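Rubredoxin\:oxygen oxidoreductase (Desulfovibrio gigas, PDB 1E5D) catalyses the four-electron reduction of one dioxygen molecule to two water molecules, using FMN and a diiron centre. Local coordinates at residues D260-S265 with G317-V322; S311-N316 with G346-S351; R135-Y140 with S153-E158. All blocks are in the same frame, centred on the assembly; numbering follows the deposited sequence.

Contact 1: residues D260-S265 with G317-V322; sequences DSMWHS and GILPYV. With FMN (flavin mononucleotide), chain C.
D260 carries its CG anti to the backbone N (chi1 -159°), which turns the carboxylate toward Y321, and L319 keeps its CG beside the backbone N (chi1 -71°), which brings its methyls up to the aspartate CB. That CB of D260 rests 3.5 Å from V322 CG2 and 3.7 Å from L319 CD1. The leucine fork serves two neighbours: CD1 lies against D260 and the backbone N of S261, while CD2 meets the sulfur of M262, 4.1 Å from CD2 to SD. At the edge of the Y321 ring, near its plane, stands D260 OD2. A water joins the segments here, donating to D260 OD2 at 2.6 Å and accepting from Y321 N at 2.9 Å, in the first turn of helix 320-331. The second carboxylate oxygen, OD1, receives S261 N from above the carboxylate plane and is also held by W288 and K290. Beyond D260 the loop wraps the FMN phosphate, as in flavodoxins: S261 OG donates to O1P at 2.7 Å, M262 N and W263 N to O2P, and S265 N to O3P. A buried carboxylate with a lysine, N-H donors and a water around it probably remains ionised, held beside the start of the phosphate loop.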
loop_
_atom_site.group_PDB
_atom_site.type_symbol
_atom_site.label_atom_id
_atom_site.label_comp_id
_atom_site.label_asym_id
_atom_site.label_seq_id
_atom_site.Cartn_x
_atom_site.Cartn_y
_atom_site.Cartn_z
ATOM N N ASP A 260 4.092 7.596 7.526
ATOM C CA ASP A 260 2.757 7.215 7.952
ATOM C C ASP A 260 2.789 7.145 9.475
ATOM O O ASP A 260 3.858 7.193 10.089
ATOM C CB ASP A 260 2.297 5.914 7.322
ATOM C CG ASP A 260 0.786 5.777 7.334
ATOM O OD1 ASP A 260 0.114 6.667 7.901
ATOM O OD2 ASP A 260 0.271 4.784 6.795
ATOM N N SER A 261 1.622 7.065 10.096
ATOM C CA SER A 261 1.571 7.157 11.557
ATOM C C SER A 261 0.234 6.658 12.067
ATOM O O SER A 261 -0.767 6.734 11.347
ATOM C CB SER A 261 1.804 8.607 11.962
ATOM O OG SER A 261 1.770 8.750 13.371
ATOM N N MET A 262 0.185 6.142 13.291
ATOM C CA MET A 262 -1.125 5.742 13.814
ATOM C C MET A 262 -1.616 6.770 14.825
ATOM O O MET A 262 -2.769 7.182 14.739
ATOM C CB MET A 262 -1.095 4.345 14.442
ATOM C CG MET A 262 -0.477 3.310 13.516
ATOM S SD MET A 262 -0.052 1.767 14.337
ATOM C CE MET A 262 1.592 2.161 14.949
ATOM N N TRP A 263 -0.752 7.165 15.748
ATOM C CA TRP A 263 -1.139 8.053 16.846
ATOM C C TRP A 263 -0.437 9.401 16.786
ATOM O O TRP A 263 -0.335 10.139 17.761
ATOM C CB TRP A 263 -0.895 7.356 18.203
ATOM C CG TRP A 263 -1.939 6.286 18.386
ATOM C CD1 TRP A 263 -1.782 4.934 18.262
ATOM C CD2 TRP A 263 -3.313 6.514 18.721
ATOM N NE1 TRP A 263 -2.988 4.306 18.506
ATOM C CE2 TRP A 263 -3.940 5.251 18.789
ATOM C CE3 TRP A 263 -4.071 7.662 18.969
ATOM C CZ2 TRP A 263 -5.292 5.104 19.096
ATOM C CZ3 TRP A 263 -5.409 7.510 19.274
ATOM C CH2 TRP A 263 -6.007 6.245 19.336
ATOM N N HIS A 264 0.038 9.751 15.599
ATOM C CA HIS A 264 0.543 11.074 15.293
ATOM C C HIS A 264 1.888 11.432 15.874
ATOM O O HIS A 264 2.306 12.575 15.648
ATOM C CB HIS A 264 -0.490 12.131 15.782
ATOM C CG HIS A 264 -1.759 11.856 15.027
ATOM N ND1 HIS A 264 -1.845 12.060 13.667
ATOM C CD2 HIS A 264 -2.942 11.351 15.433
ATOM C CE1 HIS A 264 -3.053 11.716 13.267
ATOM N NE2 HIS A 264 -3.736 11.289 14.315
ATOM N N SER A 265 2.579 10.549 16.590
ATOM C CA SER A 265 3.878 11.040 17.083
ATOM C C SER A 265 4.856 11.090 15.921
ATOM O O SER A 265 5.658 12.019 15.785
ATOM C CB SER A 265 4.415 10.181 18.219
ATOM O OG SER A 265 3.595 10.251 19.371
ATOM N N GLY A 317 7.991 -4.026 12.704
ATOM C CA GLY A 317 8.351 -3.497 11.404
ATOM C C GLY A 317 7.756 -2.116 11.180
ATOM O O GLY A 317 7.421 -1.405 12.127
ATOM N N ILE A 318 7.634 -1.777 9.901
ATOM C CA ILE A 318 7.118 -0.478 9.498
ATOM C C ILE A 318 5.702 -0.634 8.960
ATOM O O ILE A 318 5.295 -1.742 8.622
ATOM C CB ILE A 318 8.009 0.162 8.421
ATOM C CG1 ILE A 318 8.004 -0.618 7.104
ATOM C CG2 ILE A 318 9.430 0.350 8.922
ATOM C CD1 ILE A 318 8.669 0.109 5.954
ATOM N N LEU A 319 4.987 0.476 8.900
ATOM C CA LEU A 319 3.625 0.487 8.388
ATOM C C LEU A 319 3.587 0.116 6.910
ATOM O O LEU A 319 4.445 0.438 6.098
ATOM C CB LEU A 319 2.975 1.850 8.642
ATOM C CG LEU A 319 2.625 2.161 10.104
ATOM C CD1 LEU A 319 2.043 3.568 10.224
ATOM C CD2 LEU A 319 1.650 1.138 10.660
ATOM N N PRO A 320 2.517 -0.614 6.582
ATOM C CA PRO A 320 2.354 -1.230 5.269
ATOM C C PRO A 320 2.526 -0.242 4.122
ATOM O O PRO A 320 3.227 -0.512 3.150
ATOM C CB PRO A 320 0.894 -1.687 5.303
ATOM C CG PRO A 320 0.600 -1.905 6.749
ATOM C CD PRO A 320 1.388 -0.881 7.498
ATOM N N TYR A 321 1.871 0.905 4.231
ATOM C CA TYR A 321 1.881 1.908 3.178
ATOM C C TYR A 321 3.265 2.520 3.016
ATOM O O TYR A 321 3.656 2.947 1.927
ATOM C CB TYR A 321 0.857 2.999 3.489
ATOM C CG TYR A 321 -0.569 2.555 3.303
ATOM C CD1 TYR A 321 -0.867 1.530 2.415
ATOM C CD2 TYR A 321 -1.605 3.148 4.006
ATOM C CE1 TYR A 321 -2.168 1.104 2.226
ATOM C CE2 TYR A 321 -2.915 2.727 3.822
ATOM C CZ TYR A 321 -3.187 1.708 2.938
ATOM O OH TYR A 321 -4.482 1.286 2.747
ATOM N N VAL A 322 4.020 2.557 4.117
ATOM C CA VAL A 322 5.403 3.015 3.979
ATOM C C VAL A 322 6.227 1.966 3.238
ATOM O O VAL A 322 7.010 2.265 2.343
ATOM C CB VAL A 322 6.031 3.333 5.344
ATOM C CG1 VAL A 322 7.484 3.732 5.156
ATOM C CG2 VAL A 322 5.252 4.443 6.028
HETATM N N1 FMN C . 6.012 -0.568 19.137
HETATM C C2 FMN C . 7.053 -1.389 19.151
HETATM O O2 FMN C . 8.059 -1.148 19.762
HETATM N N3 FMN C . 7.046 -2.612 18.430
HETATM C C4 FMN C . 5.849 -3.165 18.010
HETATM O O4 FMN C . 5.901 -4.200 17.372
HETATM C C4A FMN C . 4.689 -2.287 18.035
HETATM N N5 FMN C . 3.583 -2.593 17.319
HETATM C C5A FMN C . 2.443 -1.898 17.644
HETATM C C6 FMN C . 1.237 -2.284 17.005
HETATM C C7 FMN C . 0.113 -1.495 17.070
HETATM C C7M FMN C . -1.045 -1.774 16.150
HETATM C C8 FMN C . 0.165 -0.226 17.768
HETATM C C8M FMN C . -1.109 0.540 18.040
HETATM C C9 FMN C . 1.286 0.058 18.564
HETATM C C9A FMN C . 2.465 -0.654 18.334
HETATM N N10 FMN C . 3.746 -0.210 18.784
HETATM C C10 FMN C . 4.808 -1.006 18.714
HETATM C "C1'" FMN C . 3.785 1.057 19.553
HETATM C "C2'" FMN C . 3.859 2.279 18.603
HETATM O "O2'" FMN C . 5.042 2.216 17.815
HETATM C "C3'" FMN C . 3.896 3.495 19.515
HETATM O "O3'" FMN C . 2.555 3.709 19.946
HETATM C "C4'" FMN C . 4.378 4.738 18.762
HETATM O "O4'" FMN C . 4.371 5.873 19.642
HETATM C "C5'" FMN C . 3.441 4.945 17.592
HETATM O "O5'" FMN C . 3.887 6.228 16.803
HETATM P P FMN C . 2.884 7.042 15.993
HETATM O O1P FMN C . 3.709 7.836 14.979
HETATM O O2P FMN C . 1.871 6.251 15.455
HETATM O O3P FMN C . 2.211 7.991 16.874
HETATM O O HOH W 1 0.379 2.189 6.352
#

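Contact 2: residues S311-N316 with G346-S351; sequences SPTHNN and GWSGES. With FMN (flavin mononucleotide), chain C.
The side-chain amide of N316 and the carboxylate of E350 lie alongside each other, pointing the same way with their planes 70° apart; ND2 reaches the syn side of OE2 at 3.1 Å. One face of the W347 indole covers the flavin, whose C2 sits 3.5 Å above the ring plane and over the ring centre, and W147 of the second subunit meets this tryptophan edge-to-face. H314 is placed differently: N315 ND2 stands over the rim of one imidazole face, while the methyl C7M of FMN comes up in plane at the edge. Deeper down, S351 joins the loops. Its OG, between the backbone N and the carbonyl carbon (chi1 60°), donates to S311 O at 2.9 Å, and its N donates to T313 OG1 at 3.0 Å. The other branch of that threonine, CG2, comes within 3.4 Å of flavin N3. Backbone donors read the ring system from both loops: N315 N binds FMN N5 at 3.0 Å, N316 N binds O4 at 2.8 Å, and the N-H groups of G346, W347 and G349 converge on O2. N3 in turn donates to S348 OG, and the ribityl O2' to T313 O. Two loops at the C-terminal ends of parallel strands, enclosing the isoalloxazine with an aromatic face and main-chain amides, form the FMN site of the flavodoxin-like fold.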
loop_
_atom_site.group_PDB
_atom_site.type_symbol
_atom_site.label_atom_id
_atom_site.label_comp_id
_atom_site.label_asym_id
_atom_site.label_seq_id
_atom_site.Cartn_x
_atom_site.Cartn_y
_atom_site.Cartn_z
ATOM N N SER A 311 8.365 6.222 9.981
ATOM C CA SER A 311 7.324 5.271 10.332
ATOM C C SER A 311 7.460 4.871 11.799
ATOM O O SER A 311 8.554 4.701 12.329
ATOM C CB SER A 311 7.366 4.023 9.458
ATOM O OG SER A 311 6.478 3.044 9.969
ATOM N N PRO A 312 6.323 4.719 12.455
ATOM C CA PRO A 312 6.362 4.158 13.807
ATOM C C PRO A 312 6.652 2.673 13.699
ATOM O O PRO A 312 6.544 2.081 12.628
ATOM C CB PRO A 312 4.940 4.396 14.310
ATOM C CG PRO A 312 4.105 4.399 13.071
ATOM C CD PRO A 312 4.966 5.043 12.010
ATOM N N THR A 313 7.024 2.010 14.788
ATOM C CA THR A 313 7.168 0.560 14.652
ATOM C C THR A 313 5.813 -0.122 14.770
ATOM O O THR A 313 5.085 -0.008 15.751
ATOM C CB THR A 313 8.127 -0.012 15.709
ATOM O OG1 THR A 313 9.405 0.603 15.502
ATOM C CG2 THR A 313 8.285 -1.505 15.500
ATOM N N HIS A 314 5.459 -0.867 13.726
ATOM C CA HIS A 314 4.201 -1.598 13.759
ATOM C C HIS A 314 4.511 -3.085 13.632
ATOM O O HIS A 314 5.027 -3.483 12.591
ATOM C CB HIS A 314 3.269 -1.135 12.641
ATOM C CG HIS A 314 1.943 -1.825 12.625
ATOM N ND1 HIS A 314 1.562 -2.713 11.647
ATOM C CD2 HIS A 314 0.897 -1.763 13.485
ATOM C CE1 HIS A 314 0.347 -3.161 11.899
ATOM N NE2 HIS A 314 -0.090 -2.598 13.015
ATOM N N ASN A 315 4.199 -3.836 14.681
ATOM C CA ASN A 315 4.472 -5.271 14.689
ATOM C C ASN A 315 5.888 -5.580 14.217
ATOM O O ASN A 315 6.089 -6.277 13.223
ATOM C CB ASN A 315 3.435 -6.000 13.830
ATOM C CG ASN A 315 2.036 -5.852 14.399
ATOM O OD1 ASN A 315 1.807 -5.826 15.608
ATOM N ND2 ASN A 315 1.072 -5.757 13.494
ATOM N N ASN A 316 6.873 -5.044 14.930
ATOM C CA ASN A 316 8.275 -5.366 14.685
ATOM C C ASN A 316 8.764 -4.913 13.323
ATOM O O ASN A 316 9.814 -5.356 12.864
ATOM C CB ASN A 316 8.481 -6.886 14.847
ATOM C CG ASN A 316 8.081 -7.272 16.269
ATOM O OD1 ASN A 316 7.159 -8.052 16.479
ATOM N ND2 ASN A 316 8.788 -6.679 17.229
ATOM N N GLY A 346 7.395 1.664 20.618
ATOM C CA GLY A 346 6.889 1.429 21.962
ATOM C C GLY A 346 7.768 0.500 22.772
ATOM O O GLY A 346 7.821 0.573 24.001
ATOM N N TRP A 347 8.484 -0.402 22.107
ATOM C CA TRP A 347 9.361 -1.324 22.821
ATOM C C TRP A 347 10.445 -1.890 21.915
ATOM O O TRP A 347 11.630 -1.685 22.171
ATOM C CB TRP A 347 8.556 -2.459 23.448
ATOM C CG TRP A 347 7.618 -3.218 22.571
ATOM C CD1 TRP A 347 7.880 -4.377 21.891
ATOM C CD2 TRP A 347 6.255 -2.882 22.275
ATOM N NE1 TRP A 347 6.768 -4.781 21.191
ATOM C CE2 TRP A 347 5.758 -3.878 21.412
ATOM C CE3 TRP A 347 5.412 -1.835 22.659
ATOM C CZ2 TRP A 347 4.450 -3.861 20.921
ATOM C CZ3 TRP A 347 4.120 -1.817 22.174
ATOM C CH2 TRP A 347 3.657 -2.822 21.315
ATOM N N SER A 348 10.060 -2.602 20.862
ATOM C CA SER A 348 11.050 -3.256 20.008
ATOM C C SER A 348 11.824 -2.221 19.201
ATOM O O SER A 348 13.054 -2.307 19.131
ATOM C CB SER A 348 10.396 -4.301 19.113
ATOM O OG SER A 348 9.211 -3.857 18.500
ATOM N N GLY A 349 11.150 -1.236 18.614
ATOM C CA GLY A 349 11.834 -0.131 17.972
ATOM C C GLY A 349 12.537 -0.430 16.667
ATOM O O GLY A 349 13.497 0.270 16.316
ATOM N N GLU A 350 12.124 -1.435 15.896
ATOM C CA GLU A 350 12.803 -1.751 14.652
ATOM C C GLU A 350 12.648 -0.735 13.526
ATOM O O GLU A 350 13.461 -0.791 12.597
ATOM C CB GLU A 350 12.278 -3.094 14.090
ATOM C CG GLU A 350 12.709 -4.300 14.900
ATOM C CD GLU A 350 11.634 -4.761 15.863
ATOM O OE1 GLU A 350 10.907 -3.891 16.388
ATOM O OE2 GLU A 350 11.537 -5.987 16.077
ATOM N N SER A 351 11.656 0.137 13.508
ATOM C CA SER A 351 11.322 0.887 12.297
ATOM C C SER A 351 12.496 1.681 11.748
ATOM O O SER A 351 12.784 1.621 10.549
ATOM C CB SER A 351 10.125 1.818 12.530
ATOM O OG SER A 351 10.382 2.768 13.548
HETATM N N1 FMN C . 6.012 -0.568 19.137
HETATM C C2 FMN C . 7.053 -1.389 19.151
HETATM O O2 FMN C . 8.059 -1.148 19.762
HETATM N N3 FMN C . 7.046 -2.612 18.430
HETATM C C4 FMN C . 5.849 -3.165 18.010
HETATM O O4 FMN C . 5.901 -4.200 17.372
HETATM C C4A FMN C . 4.689 -2.287 18.035
HETATM N N5 FMN C . 3.583 -2.593 17.319
HETATM C C5A FMN C . 2.443 -1.898 17.644
HETATM C C6 FMN C . 1.237 -2.284 17.005
HETATM C C7 FMN C . 0.113 -1.495 17.070
HETATM C C7M FMN C . -1.045 -1.774 16.150
HETATM C C8 FMN C . 0.165 -0.226 17.768
HETATM C C8M FMN C . -1.109 0.540 18.040
HETATM C C9 FMN C . 1.286 0.058 18.564
HETATM C C9A FMN C . 2.465 -0.654 18.334
HETATM N N10 FMN C . 3.746 -0.210 18.784
HETATM C C10 FMN C . 4.808 -1.006 18.714
HETATM C "C1'" FMN C . 3.785 1.057 19.553
HETATM C "C2'" FMN C . 3.859 2.279 18.603
HETATM O "O2'" FMN C . 5.042 2.216 17.815
HETATM C "C3'" FMN C . 3.896 3.495 19.515
HETATM O "O3'" FMN C . 2.555 3.709 19.946
HETATM C "C4'" FMN C . 4.378 4.738 18.762
HETATM O "O4'" FMN C . 4.371 5.873 19.642
HETATM C "C5'" FMN C . 3.441 4.945 17.592
HETATM O "O5'" FMN C . 3.887 6.228 16.803
HETATM P P FMN C . 2.884 7.042 15.993
HETATM O O1P FMN C . 3.709 7.836 14.979
HETATM O O2P FMN C . 1.871 6.251 15.455
HETATM O O3P FMN C . 2.211 7.991 16.874
#

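Contact 3: residues R135-Y140 with S153-E158; sequences RTVTFY and SWFADE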
loop_
_atom_site.group_PDB
_atom_site.type_symbol
_atom_site.label_atom_id
_atom_site.label_comp_id
_atom_site.label_asym_id
_atom_site.label_seq_id
_atom_site.Cartn_x
_atom_site.Cartn_y
_atom_site.Cartn_z
ATOM N N ARG A 135 8.130 7.911 -49.199
ATOM C CA ARG A 135 8.914 8.147 -47.981
ATOM C C ARG A 135 9.744 6.928 -47.631
ATOM O O ARG A 135 9.456 5.823 -48.083
ATOM C CB ARG A 135 7.997 8.522 -46.812
ATOM C CG ARG A 135 7.423 9.920 -46.962
ATOM C CD ARG A 135 6.297 10.231 -46.002
ATOM N NE ARG A 135 4.993 10.332 -46.662
ATOM C CZ ARG A 135 4.341 11.484 -46.785
ATOM N NH1 ARG A 135 4.897 12.586 -46.294
ATOM N NH2 ARG A 135 3.162 11.560 -47.382
ATOM N N THR A 136 10.774 7.119 -46.810
ATOM C CA THR A 136 11.489 5.949 -46.280
ATOM C C THR A 136 11.724 6.127 -44.783
ATOM O O THR A 136 12.243 7.135 -44.305
ATOM C CB THR A 136 12.781 5.670 -47.065
ATOM O OG1 THR A 136 13.913 5.629 -46.193
ATOM C CG2 THR A 136 13.045 6.780 -48.078
ATOM N N VAL A 137 11.308 5.133 -43.998
ATOM C CA VAL A 137 11.407 5.251 -42.544
ATOM C C VAL A 137 12.609 4.489 -42.016
ATOM O O VAL A 137 13.018 3.475 -42.587
ATOM C CB VAL A 137 10.114 4.758 -41.865
ATOM C CG1 VAL A 137 9.799 3.329 -42.276
ATOM C CG2 VAL A 137 10.233 4.877 -40.355
ATOM N N THR A 138 13.189 4.973 -40.918
ATOM C CA THR A 138 14.349 4.295 -40.337
ATOM C C THR A 138 14.089 3.852 -38.904
ATOM O O THR A 138 13.537 4.597 -38.092
ATOM C CB THR A 138 15.578 5.215 -40.395
ATOM O OG1 THR A 138 15.866 5.485 -41.774
ATOM C CG2 THR A 138 16.792 4.527 -39.795
ATOM N N PHE A 139 14.478 2.620 -38.576
ATOM C CA PHE A 139 14.168 2.051 -37.274
ATOM C C PHE A 139 15.347 2.067 -36.314
ATOM O O PHE A 139 16.433 1.592 -36.648
ATOM C CB PHE A 139 13.694 0.595 -37.415
ATOM C CG PHE A 139 12.437 0.464 -38.256
ATOM C CD1 PHE A 139 11.290 1.152 -37.908
ATOM C CD2 PHE A 139 12.419 -0.338 -39.381
ATOM C CE1 PHE A 139 10.138 1.038 -38.666
ATOM C CE2 PHE A 139 11.272 -0.451 -40.143
ATOM C CZ PHE A 139 10.133 0.242 -39.791
ATOM N N TYR A 140 15.107 2.599 -35.112
ATOM C CA TYR A 140 16.151 2.558 -34.090
ATOM C C TYR A 140 15.675 1.763 -32.880
ATOM O O TYR A 140 14.508 1.817 -32.489
ATOM C CB TYR A 140 16.591 3.970 -33.689
ATOM C CG TYR A 140 17.295 4.685 -34.820
ATOM C CD1 TYR A 140 18.538 4.247 -35.267
ATOM C CD2 TYR A 140 16.719 5.784 -35.440
ATOM C CE1 TYR A 140 19.190 4.892 -36.302
ATOM C CE2 TYR A 140 17.365 6.433 -36.476
ATOM C CZ TYR A 140 18.596 5.982 -36.900
ATOM O OH TYR A 140 19.231 6.634 -37.932
ATOM N N SER A 153 10.754 5.083 -34.528
ATOM C CA SER A 153 10.760 5.204 -35.981
ATOM C C SER A 153 11.066 6.630 -36.416
ATOM O O SER A 153 10.488 7.584 -35.915
ATOM C CB SER A 153 9.428 4.773 -36.594
ATOM O OG SER A 153 9.345 3.360 -36.622
ATOM N N TRP A 154 11.987 6.719 -37.359
ATOM C CA TRP A 154 12.481 8.004 -37.821
ATOM C C TRP A 154 12.196 8.229 -39.302
ATOM O O TRP A 154 12.543 7.404 -40.147
ATOM C CB TRP A 154 13.987 8.072 -37.581
ATOM C CG TRP A 154 14.654 9.350 -37.970
ATOM C CD1 TRP A 154 15.766 9.493 -38.754
ATOM C CD2 TRP A 154 14.253 10.674 -37.592
ATOM N NE1 TRP A 154 16.079 10.823 -38.887
ATOM C CE2 TRP A 154 15.167 11.569 -38.184
ATOM C CE3 TRP A 154 13.212 11.187 -36.812
ATOM C CZ2 TRP A 154 15.066 12.949 -38.013
ATOM C CZ3 TRP A 154 13.114 12.559 -36.646
ATOM C CH2 TRP A 154 14.038 13.428 -37.245
ATOM N N PHE A 155 11.565 9.357 -39.563
ATOM C CA PHE A 155 11.414 9.941 -40.888
ATOM C C PHE A 155 12.426 11.087 -40.998
ATOM O O PHE A 155 12.156 12.211 -40.574
ATOM C CB PHE A 155 9.985 10.416 -41.132
ATOM C CG PHE A 155 9.038 9.259 -41.428
ATOM C CD1 PHE A 155 8.884 8.770 -42.714
ATOM C CD2 PHE A 155 8.311 8.670 -40.406
ATOM C CE1 PHE A 155 8.041 7.713 -42.991
ATOM C CE2 PHE A 155 7.459 7.614 -40.674
ATOM C CZ PHE A 155 7.329 7.131 -41.964
ATOM N N ALA A 156 13.587 10.746 -41.540
ATOM C CA ALA A 156 14.702 11.681 -41.647
ATOM C C ALA A 156 14.329 12.886 -42.494
ATOM O O ALA A 156 14.600 14.038 -42.152
ATOM C CB ALA A 156 15.928 10.985 -42.221
ATOM N N ASP A 157 13.681 12.649 -43.633
ATOM C CA ASP A 157 13.317 13.820 -44.440
ATOM C C ASP A 157 12.242 14.649 -43.760
ATOM O O ASP A 157 12.405 15.861 -43.614
ATOM C CB ASP A 157 12.908 13.359 -45.842
ATOM C CG ASP A 157 14.137 12.871 -46.601
ATOM O OD1 ASP A 157 15.061 13.686 -46.817
ATOM O OD2 ASP A 157 14.164 11.675 -46.961
ATOM N N GLU A 158 11.146 14.035 -43.325
ATOM C CA GLU A 158 10.093 14.788 -42.656
ATOM C C GLU A 158 10.486 15.211 -41.244
ATOM O O GLU A 158 9.801 16.048 -40.652
ATOM C CB GLU A 158 8.803 13.967 -42.596
ATOM C CG GLU A 158 8.024 14.034 -43.903
ATOM C CD GLU A 158 8.377 12.884 -44.829
ATOM O OE1 GLU A 158 9.285 12.094 -44.490
ATOM O OE2 GLU A 158 7.732 12.786 -45.896
HETATM O O HOH W 2 14.575 7.899 -42.714
#
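In the antiparallel hairpin of strands 136-141 and 151-155, T138 and W154 form a hydrogen-bonded pair and F139 and S153 the non-hydrogen-bonded pair beside it. T138 N donates to W154 O at 2.6 Å, and W154 N returns the bond to T138 O at 2.7 Å. On the face of T138 and W154, Y140 CE2 packs against W154 CB at 3.9 Å. The opposite face carries F139 and S153, with S153 OG in plane at the phenyl edge, 3.2 Å from F139 CE1. The hairpin belongs to one sheet of the metallo-beta-lactamase sandwich, and S153 OG crosses toward the other by hydrogen bonding to Q78, next to the iron ligand H79. V137 supplies a CH-pi contact, its CB over one face of F155 and 4.0 Å from the ring centroid, while R135 CB lies at the edge of that ring. Where the strands part, a water donates to T136 O and accepts from A156 N. Beyond it R135, its chain bent at chi3 (-110°), crosses E158 at about a right angle in a salt bridge. NH1 meets OE2 at 2.9 Å from above the carboxylate plane, the guanidinium and carboxylate planes being 37° apart.

From the N terminus, contact 3 comes first: it closes a short hairpin across a twelve-residue connection, entirely inside the lactamase-like part of the chain, before either of the others opens. The flavodoxin-like part follows, and there contacts 1 and 2 cross, their segments alternating as 260-265, 311-316, 317-322 and 346-351. Contact 1 joins the loop after strand 254-259 to the start of helix 320-331; contact 2 joins the loop after strand 306-310 to the one after strand 338-345. Their centres are 9 Å apart, both touch the same FMN and the second subunit, and S311 OG probably hydrogen-bonds L319 N. Contact 3 lies more than 50 Å away, centre to centre, from both.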